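Local coordinates for protein diguanylate cyclase (Xanthomonas campestris pv. campestris, PDB 5H5O) that binds cyclic GMP through its cyclic nucleotide-binding domain and, as a whole protein, probably makes cyclic di-GMP from two GTP molecules, at residues A[40-45]-A[60-65]. Numbering follows the deposited sequence.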
loop_
_atom_site.group_PDB
_atom_site.type_symbol
_atom_site.label_atom_id
_atom_site.label_comp_id
_atom_site.label_asym_id
_atom_site.label_seq_id
_atom_site.Cartn_x
_atom_site.Cartn_y
_atom_site.Cartn_z
ATOM N N PHE A 40 11.351 -5.935 8.422
ATOM C CA PHE A 40 11.594 -6.789 9.579
ATOM C C PHE A 40 10.318 -7.301 10.226
ATOM O O PHE A 40 9.316 -6.597 10.282
ATOM C CB PHE A 40 12.396 -6.018 10.622
ATOM C CG PHE A 40 13.740 -5.591 10.140
ATOM C CD1 PHE A 40 14.822 -6.457 10.221
ATOM C CD2 PHE A 40 13.926 -4.330 9.587
ATOM C CE1 PHE A 40 16.074 -6.066 9.765
ATOM C CE2 PHE A 40 15.169 -3.936 9.133
ATOM C CZ PHE A 40 16.244 -4.805 9.217
ATOM N N ILE A 41 10.366 -8.525 10.740
ATOM C CA ILE A 41 9.295 -9.005 11.609
ATOM C C ILE A 41 9.839 -9.358 13.002
ATOM O O ILE A 41 10.809 -10.125 13.136
ATOM C CB ILE A 41 8.556 -10.223 10.999
ATOM C CG1 ILE A 41 8.107 -9.929 9.554
ATOM C CG2 ILE A 41 7.387 -10.600 11.870
ATOM C CD1 ILE A 41 8.003 -11.168 8.655
ATOM N N VAL A 42 9.230 -8.785 14.035
ATOM C CA VAL A 42 9.578 -9.148 15.408
ATOM C C VAL A 42 9.090 -10.571 15.715
ATOM O O VAL A 42 7.912 -10.887 15.521
ATOM C CB VAL A 42 8.941 -8.180 16.432
ATOM C CG1 VAL A 42 9.486 -8.436 17.858
ATOM C CG2 VAL A 42 9.164 -6.706 16.016
ATOM N N VAL A 43 9.974 -11.440 16.199
ATOM C CA VAL A 43 9.487 -12.734 16.703
ATOM C C VAL A 43 9.724 -12.931 18.205
ATOM O O VAL A 43 9.050 -13.726 18.837
ATOM C CB VAL A 43 10.013 -13.938 15.904
ATOM C CG1 VAL A 43 9.689 -13.776 14.393
ATOM C CG2 VAL A 43 11.493 -14.141 16.139
ATOM N N THR A 44 10.681 -12.206 18.774
ATOM C CA THR A 44 10.821 -12.163 20.217
ATOM C C THR A 44 11.192 -10.757 20.623
ATOM O O THR A 44 11.852 -10.053 19.863
ATOM C CB THR A 44 11.940 -13.104 20.741
ATOM O OG1 THR A 44 13.183 -12.408 20.758
ATOM C CG2 THR A 44 12.096 -14.330 19.874
ATOM N N GLY A 45 10.764 -10.349 21.817
ATOM C CA GLY A 45 11.174 -9.080 22.385
ATOM C C GLY A 45 10.303 -7.935 21.893
ATOM O O GLY A 45 9.093 -8.085 21.716
ATOM N N LEU A 60 6.569 -2.441 19.107
ATOM C CA LEU A 60 6.186 -3.584 18.280
ATOM C C LEU A 60 6.675 -4.874 18.912
ATOM O O LEU A 60 7.887 -5.078 19.082
ATOM C CB LEU A 60 6.713 -3.435 16.841
ATOM C CG LEU A 60 5.893 -2.541 15.892
ATOM C CD1 LEU A 60 5.763 -1.093 16.380
ATOM C CD2 LEU A 60 6.497 -2.566 14.495
ATOM N N GLY A 61 5.724 -5.734 19.281
ATOM C CA GLY A 61 6.050 -7.035 19.849
ATOM C C GLY A 61 5.930 -8.170 18.836
ATOM O O GLY A 61 5.633 -7.928 17.667
ATOM N N PRO A 62 6.147 -9.414 19.290
ATOM C CA PRO A 62 6.234 -10.603 18.434
ATOM C C PRO A 62 5.140 -10.695 17.369
ATOM O O PRO A 62 3.965 -10.491 17.657
ATOM C CB PRO A 62 6.110 -11.744 19.443
ATOM C CG PRO A 62 6.822 -11.189 20.684
ATOM C CD PRO A 62 6.492 -9.718 20.701
ATOM N N GLY A 63 5.525 -10.997 16.136
ATOM C CA GLY A 63 4.542 -11.084 15.068
ATOM C C GLY A 63 4.221 -9.770 14.362
ATOM O O GLY A 63 3.535 -9.765 13.325
ATOM N N GLU A 64 4.713 -8.651 14.893
ATOM C CA GLU A 64 4.508 -7.369 14.219
ATOM C C GLU A 64 5.635 -7.060 13.239
ATOM O O GLU A 64 6.797 -7.411 13.478
ATOM C CB GLU A 64 4.327 -6.232 15.231
ATOM C CG GLU A 64 2.974 -6.246 15.944
ATOM C CD GLU A 64 2.895 -5.212 17.066
ATOM O OE1 GLU A 64 2.649 -4.028 16.764
ATOM O OE2 GLU A 64 3.094 -5.581 18.247
ATOM N N PHE A 65 5.288 -6.399 12.139
ATOM C CA PHE A 65 6.244 -6.119 11.075
ATOM C C PHE A 65 6.417 -4.630 10.839
ATOM O O PHE A 65 5.557 -3.834 11.193
ATOM C CB PHE A 65 5.817 -6.810 9.784
ATOM C CG PHE A 65 4.598 -6.207 9.149
ATOM C CD1 PHE A 65 4.716 -5.158 8.237
ATOM C CD2 PHE A 65 3.336 -6.696 9.440
ATOM C CE1 PHE A 65 3.594 -4.599 7.643
ATOM C CE2 PHE A 65 2.207 -6.149 8.836
ATOM C CZ PHE A 65 2.342 -5.092 7.937
#
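Val-42 on strand 39-44 meets the type II turn that runs from Gly-61 to Glu-64 and joins strand 58-60 to strand 65-66. The two segments belong to the beta-roll of the cyclic nucleotide-binding domain, a cupin-like fold. The first side-chain bond of Val-42 points toward residues 60-65. Its CB lies 3.5 Å from Gly-61 O. From there the two methyls part. CG1 is anti to the backbone N (chi1 -171°) and reaches the Gly-61 to Pro-62 peptide, 3.7 Å from Gly-61 C. CG2 lies beside the backbone N, between Glu-64 O and Leu-60 O, and touches Leu-60 CB more loosely.

The backbone of the same valine is held by the turn. Val-42 N donates to Glu-64 O at 2.8 Å, with a C=O...N angle of 168°. Gly-63 N donates to Val-42 O. Pro-62 CA also brings a C-H to that oxygen. Gly-63 has positive phi (87°), as the third position of a type II turn favours. The turn is closed by Glu-64 N to Gly-61 O, and Gly-61 N donates to Glu-64 OE2 at 2.8 Å, meeting it from above the carboxylate plane.

Toward strand 65-66 the pairing becomes an antiparallel, non-hydrogen-bonded pair of Ile-41 and Phe-65. Their side chains lie on one face of the sheet, where Ile-41 CG1 touches Phe-65 CB at 3.9 Å. Helix 8-17 covers Ile-41 through Leu-11 and Phe-14. The Phe-65 ring leads away from the strand and packs edge-to-face on Phe-112. It also lies near Glu-68 and Arg-119, which bind cyclic GMP, so Phe-65 borders the nucleotide pocket. At the other end, Pro-62 lies against Val-43 and Gly-45, its ring CD 3.2 Å from Gly-45 O.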